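Local coordinates for integron cassette protein Vpc_cass2 (Vibrio paracholerae, PDB 3JRT) that is of unknown function, a mobile integron gene-cassette product that forms an all-helical subunit found here as a pair of chains, at residues G40-A45 against I80-Y85; Y76-N81 against E158-I163. All blocks are in the same frame, centred on the assembly; numbering follows the deposited sequence.

Contact 1: residues G40-A45 against I80-Y85; sequences GDLTIA and INCRKY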
loop_
_atom_site.group_PDB
_atom_site.type_symbol
_atom_site.label_atom_id
_atom_site.label_comp_id
_atom_site.label_asym_id
_atom_site.label_seq_id
_atom_site.Cartn_x
_atom_site.Cartn_y
_atom_site.Cartn_z
ATOM N N GLY A 40 -4.344 -11.896 5.457
ATOM C CA GLY A 40 -4.217 -10.836 6.442
ATOM C C GLY A 40 -4.265 -9.443 5.853
ATOM O O GLY A 40 -4.900 -8.556 6.423
ATOM N N ASP A 41 -3.588 -9.245 4.719
ATOM C CA ASP A 41 -3.545 -7.926 4.091
ATOM C C ASP A 41 -4.895 -7.526 3.472
ATOM O O ASP A 41 -5.312 -6.389 3.598
ATOM C CB ASP A 41 -2.397 -7.816 3.082
ATOM C CG ASP A 41 -1.014 -8.013 3.737
ATOM O OD1 ASP A 41 -0.899 -7.826 4.965
ATOM O OD2 ASP A 41 -0.039 -8.351 3.031
ATOM N N LEU A 42 -5.579 -8.465 2.829
ATOM C CA LEU A 42 -6.883 -8.171 2.247
ATOM C C LEU A 42 -7.888 -7.924 3.369
ATOM O O LEU A 42 -8.691 -7.021 3.294
ATOM C CB LEU A 42 -7.360 -9.309 1.349
ATOM C CG LEU A 42 -6.673 -9.472 -0.006
ATOM C CD1 LEU A 42 -6.960 -10.864 -0.592
ATOM C CD2 LEU A 42 -7.083 -8.373 -0.983
ATOM N N THR A 43 -7.808 -8.710 4.431
ATOM C CA THR A 43 -8.758 -8.566 5.524
ATOM C C THR A 43 -8.581 -7.222 6.222
ATOM O O THR A 43 -9.552 -6.564 6.557
ATOM C CB THR A 43 -8.612 -9.731 6.541
ATOM O OG1 THR A 43 -8.941 -10.956 5.887
ATOM C CG2 THR A 43 -9.515 -9.545 7.776
ATOM N N ILE A 44 -7.338 -6.810 6.438
ATOM C CA ILE A 44 -7.102 -5.590 7.188
ATOM C C ILE A 44 -7.435 -4.314 6.375
ATOM O O ILE A 44 -7.970 -3.359 6.905
ATOM C CB ILE A 44 -5.682 -5.526 7.782
ATOM C CG1 ILE A 44 -5.604 -4.383 8.785
ATOM C CG2 ILE A 44 -4.625 -5.322 6.689
ATOM C CD1 ILE A 44 -6.426 -4.631 10.032
ATOM N N ALA A 45 -7.122 -4.322 5.092
ATOM C CA ALA A 45 -7.448 -3.214 4.212
ATOM C C ALA A 45 -8.958 -2.928 4.203
ATOM O O ALA A 45 -9.381 -1.775 4.260
ATOM C CB ALA A 45 -6.943 -3.505 2.798
ATOM N N ILE A 80 -3.076 -4.413 -5.089
ATOM C CA ILE A 80 -1.782 -5.085 -5.072
ATOM C C ILE A 80 -1.964 -6.555 -4.703
ATOM O O ILE A 80 -1.375 -7.433 -5.311
ATOM C CB ILE A 80 -0.789 -4.395 -4.110
ATOM C CG1 ILE A 80 -0.175 -3.153 -4.775
ATOM C CG2 ILE A 80 0.299 -5.386 -3.625
ATOM C CD1 ILE A 80 0.431 -2.152 -3.749
ATOM N N ASN A 81 -2.812 -6.827 -3.725
ATOM C CA ASN A 81 -3.002 -8.202 -3.295
ATOM C C ASN A 81 -3.894 -9.053 -4.194
ATOM O O ASN A 81 -3.659 -10.248 -4.351
ATOM C CB ASN A 81 -3.442 -8.246 -1.846
ATOM C CG ASN A 81 -2.282 -7.977 -0.914
ATOM O OD1 ASN A 81 -1.384 -8.790 -0.805
ATOM N ND2 ASN A 81 -2.264 -6.819 -0.302
ATOM N N CYS A 82 -4.912 -8.442 -4.779
ATOM C CA CYS A 82 -5.703 -9.140 -5.767
ATOM C C CYS A 82 -4.816 -9.600 -6.913
ATOM O O CYS A 82 -4.919 -10.746 -7.344
ATOM C CB CYS A 82 -6.850 -8.266 -6.276
ATOM S SG CYS A 82 -8.196 -8.105 -5.087
ATOM N N ARG A 83 -3.950 -8.715 -7.407
ATOM C CA ARG A 83 -3.052 -9.098 -8.490
ATOM C C ARG A 83 -2.090 -10.211 -8.026
ATOM O O ARG A 83 -1.842 -11.170 -8.750
ATOM C CB ARG A 83 -2.297 -7.889 -9.053
ATOM C CG ARG A 83 -3.172 -6.862 -9.747
ATOM C CD ARG A 83 -4.138 -7.492 -10.797
ATOM N NE ARG A 83 -3.421 -8.366 -11.717
ATOM C CZ ARG A 83 -3.967 -9.038 -12.729
ATOM N NH1 ARG A 83 -5.263 -8.939 -13.000
ATOM N NH2 ARG A 83 -3.199 -9.809 -13.479
ATOM N N LYS A 84 -1.578 -10.101 -6.809
ATOM C CA LYS A 84 -0.708 -11.143 -6.280
ATOM C C LYS A 84 -1.397 -12.491 -6.286
ATOM O O LYS A 84 -0.760 -13.510 -6.527
ATOM C CB LYS A 84 -0.208 -10.808 -4.871
ATOM C CG LYS A 84 0.950 -9.825 -4.877
ATOM C CD LYS A 84 1.658 -9.720 -3.509
ATOM C CE LYS A 84 2.840 -8.754 -3.601
ATOM N NZ LYS A 84 3.158 -8.119 -2.282
ATOM N N TYR A 85 -2.700 -12.503 -6.027
ATOM C CA TYR A 85 -3.439 -13.757 -5.993
ATOM C C TYR A 85 -3.445 -14.369 -7.381
ATOM O O TYR A 85 -3.216 -15.573 -7.547
ATOM C CB TYR A 85 -4.868 -13.557 -5.501
ATOM C CG TYR A 85 -5.763 -14.766 -5.741
ATOM C CD1 TYR A 85 -5.868 -15.791 -4.799
ATOM C CD2 TYR A 85 -6.487 -14.884 -6.903
ATOM C CE1 TYR A 85 -6.681 -16.898 -5.020
ATOM C CE2 TYR A 85 -7.307 -15.989 -7.141
ATOM C CZ TYR A 85 -7.402 -16.987 -6.200
ATOM O OH TYR A 85 -8.220 -18.068 -6.446
HETATM O O HOH W 1 0.146 -9.982 0.900
#

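Contact 2: residues Y76-N81 against E158-I163; sequences YSIVIN and EFLDWI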
loop_
_atom_site.group_PDB
_atom_site.type_symbol
_atom_site.label_atom_id
_atom_site.label_comp_id
_atom_site.label_asym_id
_atom_site.label_seq_id
_atom_site.Cartn_x
_atom_site.Cartn_y
_atom_site.Cartn_z
ATOM N N TYR A 76 -5.263 0.687 -2.817
ATOM C CA TYR A 76 -3.975 0.266 -3.370
ATOM C C TYR A 76 -3.549 -1.090 -2.796
ATOM O O TYR A 76 -3.043 -1.963 -3.500
ATOM C CB TYR A 76 -2.892 1.321 -3.122
ATOM C CG TYR A 76 -3.023 2.535 -4.032
ATOM C CD1 TYR A 76 -3.779 2.472 -5.181
ATOM C CD2 TYR A 76 -2.368 3.735 -3.745
ATOM C CE1 TYR A 76 -3.906 3.565 -6.030
ATOM C CE2 TYR A 76 -2.494 4.845 -4.580
ATOM C CZ TYR A 76 -3.270 4.743 -5.725
ATOM O OH TYR A 76 -3.403 5.801 -6.584
ATOM N N SER A 77 -3.786 -1.284 -1.512
ATOM C CA SER A 77 -3.356 -2.516 -0.899
ATOM C C SER A 77 -4.213 -3.673 -1.451
ATOM O O SER A 77 -3.701 -4.732 -1.825
ATOM C CB SER A 77 -3.463 -2.410 0.628
ATOM O OG SER A 77 -3.096 -3.634 1.227
ATOM N N ILE A 78 -5.523 -3.476 -1.478
ATOM C CA ILE A 78 -6.419 -4.461 -2.097
ATOM C C ILE A 78 -6.010 -4.812 -3.538
ATOM O O ILE A 78 -5.934 -5.984 -3.893
ATOM C CB ILE A 78 -7.870 -3.972 -2.050
ATOM C CG1 ILE A 78 -8.362 -3.985 -0.593
ATOM C CG2 ILE A 78 -8.767 -4.801 -2.987
ATOM C CD1 ILE A 78 -9.658 -3.201 -0.399
ATOM N N VAL A 79 -5.720 -3.815 -4.372
ATOM C CA VAL A 79 -5.400 -4.143 -5.755
ATOM C C VAL A 79 -4.054 -4.852 -5.872
ATOM O O VAL A 79 -3.904 -5.789 -6.654
ATOM C CB VAL A 79 -5.550 -2.929 -6.744
ATOM C CG1 VAL A 79 -6.992 -2.369 -6.668
ATOM C CG2 VAL A 79 -4.506 -1.825 -6.471
ATOM N N ILE A 80 -3.076 -4.413 -5.089
ATOM C CA ILE A 80 -1.782 -5.085 -5.072
ATOM C C ILE A 80 -1.964 -6.555 -4.703
ATOM O O ILE A 80 -1.375 -7.433 -5.311
ATOM C CB ILE A 80 -0.789 -4.395 -4.110
ATOM C CG1 ILE A 80 -0.175 -3.153 -4.775
ATOM C CG2 ILE A 80 0.299 -5.386 -3.625
ATOM C CD1 ILE A 80 0.431 -2.152 -3.749
ATOM N N ASN A 81 -2.812 -6.827 -3.725
ATOM C CA ASN A 81 -3.002 -8.202 -3.295
ATOM C C ASN A 81 -3.894 -9.053 -4.194
ATOM O O ASN A 81 -3.659 -10.248 -4.351
ATOM C CB ASN A 81 -3.442 -8.246 -1.846
ATOM C CG ASN A 81 -2.282 -7.977 -0.914
ATOM O OD1 ASN A 81 -1.384 -8.790 -0.805
ATOM N ND2 ASN A 81 -2.264 -6.819 -0.302
ATOM N N GLU A 158 -20.733 -4.249 -1.918
ATOM C CA GLU A 158 -20.712 -5.494 -2.671
ATOM C C GLU A 158 -19.278 -5.989 -2.817
ATOM O O GLU A 158 -18.947 -7.095 -2.397
ATOM C CB GLU A 158 -21.349 -5.297 -4.043
ATOM C CG GLU A 158 -21.636 -6.577 -4.816
ATOM C CD GLU A 158 -22.578 -6.352 -6.016
ATOM O OE1 GLU A 158 -23.277 -5.311 -6.056
ATOM O OE2 GLU A 158 -22.615 -7.224 -6.917
ATOM N N PHE A 159 -18.431 -5.155 -3.406
ATOM C CA PHE A 159 -17.051 -5.531 -3.628
ATOM C C PHE A 159 -16.318 -5.818 -2.317
ATOM O O PHE A 159 -15.613 -6.817 -2.198
ATOM C CB PHE A 159 -16.318 -4.470 -4.423
ATOM C CG PHE A 159 -14.968 -4.907 -4.886
ATOM C CD1 PHE A 159 -14.841 -5.762 -5.965
ATOM C CD2 PHE A 159 -13.834 -4.483 -4.242
ATOM C CE1 PHE A 159 -13.606 -6.170 -6.392
ATOM C CE2 PHE A 159 -12.599 -4.881 -4.667
ATOM C CZ PHE A 159 -12.479 -5.717 -5.746
ATOM N N LEU A 160 -16.499 -4.960 -1.323
ATOM C CA LEU A 160 -15.843 -5.202 -0.036
ATOM C C LEU A 160 -16.272 -6.557 0.545
ATOM O O LEU A 160 -15.442 -7.321 1.034
ATOM C CB LEU A 160 -16.149 -4.078 0.956
ATOM C CG LEU A 160 -15.514 -2.712 0.673
ATOM C CD1 LEU A 160 -15.797 -1.717 1.800
ATOM C CD2 LEU A 160 -14.001 -2.822 0.435
ATOM N N ASP A 161 -17.572 -6.846 0.495
ATOM C CA ASP A 161 -18.085 -8.108 1.033
ATOM C C ASP A 161 -17.557 -9.286 0.239
ATOM O O ASP A 161 -17.367 -10.377 0.770
ATOM C CB ASP A 161 -19.616 -8.124 1.033
ATOM C CG ASP A 161 -20.198 -7.521 2.288
ATOM O OD1 ASP A 161 -19.414 -7.104 3.166
ATOM O OD2 ASP A 161 -21.435 -7.456 2.395
ATOM N N TRP A 162 -17.326 -9.048 -1.045
ATOM C CA TRP A 162 -16.751 -10.047 -1.925
ATOM C C TRP A 162 -15.287 -10.327 -1.574
ATOM O O TRP A 162 -14.815 -11.446 -1.740
ATOM C CB TRP A 162 -16.866 -9.575 -3.371
ATOM C CG TRP A 162 -16.308 -10.519 -4.388
ATOM C CD1 TRP A 162 -16.940 -11.606 -4.945
ATOM C CD2 TRP A 162 -15.024 -10.444 -5.010
ATOM N NE1 TRP A 162 -16.118 -12.212 -5.863
ATOM C CE2 TRP A 162 -14.936 -11.522 -5.923
ATOM C CE3 TRP A 162 -13.944 -9.569 -4.893
ATOM C CZ2 TRP A 162 -13.809 -11.743 -6.712
ATOM C CZ3 TRP A 162 -12.815 -9.804 -5.661
ATOM C CH2 TRP A 162 -12.757 -10.882 -6.560
ATOM N N ILE A 163 -14.565 -9.306 -1.122
ATOM C CA ILE A 163 -13.198 -9.507 -0.659
ATOM C C ILE A 163 -13.226 -10.207 0.691
ATOM O O ILE A 163 -12.662 -11.279 0.869
ATOM C CB ILE A 163 -12.454 -8.181 -0.455
ATOM C CG1 ILE A 163 -12.297 -7.418 -1.771
ATOM C CG2 ILE A 163 -11.083 -8.446 0.182
ATOM C CD1 ILE A 163 -11.397 -8.114 -2.762
#

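Contact 1: residues G40-A45 against I80-Y85
D41 and N81 each hold CG anti to their own carbonyl carbon (chi1 -61° and -76°), which turns the carboxylate and the amide into the same seam between two antiparallel helices. The helices are 27-53 and 64-91, two long members of an all-helical fold. The axes of segments 40-45 and 80-85 come to 10.1 Å at their closest, with 150° between their directions. The D41 and N81 side chains run nearly perpendicular. The amide does not bond the carboxylate. Instead N81 ND2 lies 3.5 Å from D41 CB, and a water joins D41 OD2 and N81 OD1. That water donates to D41 OD2 at 2.7 Å and to N81 OD1 at 2.6 Å, so both of its protons are used in the bridge. The other ends of both groups are held as well. D41 OD1 makes a salt bridge to R72 of the second subunit, so the carboxylate links the helix pair to the dimer partner. N81 ND2 has its own partner, S77 O. On the neighbouring side of the seam the contact is apolar. L42 and N81 lie alongside each other, pointing opposite ways, and L42 also packs on V178 and I181 of helix 177-188. The L42 branch CD2 rests 3.7 Å from N81 CB and 4.3 Å from C82 SG.

Contact 2: residues Y76-N81 against E158-I163
I78 meets F159, L160 and I163 across a helix-to-helix contact within the all-helical core. Helix 157-163 meets helix 64-91; the axes of segments 76-81 and 158-163 approach to 12.8 Å, with 51° between their directions. At that spacing only side-chain ends touch.

The apolar contacts all centre on I78. Its CG2, anti to the backbone N, touches F159 and I163. I78 CG2 lies at the edge of the F159 ring, near its plane, 4.2 Å from F159 CE2. The methyl thus meets the rim of the ring, not a face. I163 CD1 stands 4.2 Å from the same I78 CG2. I78 CD1, at the end of the other branch, reaches L160 CD2 at 4.4 Å. M150 of helix 140-151 also packs on both I78 and F159, and F151 meets the F159 ring edge-to-face.

The polar interaction stays within helix 64-91. S77 O accepts two bonds, from N81 N and from N81 ND2, which come from opposite faces of its plane. The side-chain bond holds the amide back toward its own helix: N81 ND2 lies 3.0 Å from S77 O, above the carbonyl plane, with a bent N-H...O angle of 139°.

Contact 1 and contact 2 are consecutive parts of one core. Both use helix 64-91 and share I80 and N81, and their centres are 7 Å apart. They also touch. A45 CB of contact 1 packs 3.7 Å from I78 CG1 of contact 2, and C82 SG is 4.0 Å from I163 CD1. L42 CB comes equally near I163 CG2, so helices 27-53, 64-91 and 157-163 meet in one apolar cluster. N81 belongs to both: its side chain faces helix 27-53 in contact 1, and in contact 2 it shares a helix with I78. Both contacts border the second subunit, where I80 packs on C127 of that chain. No active site or ligand is known here.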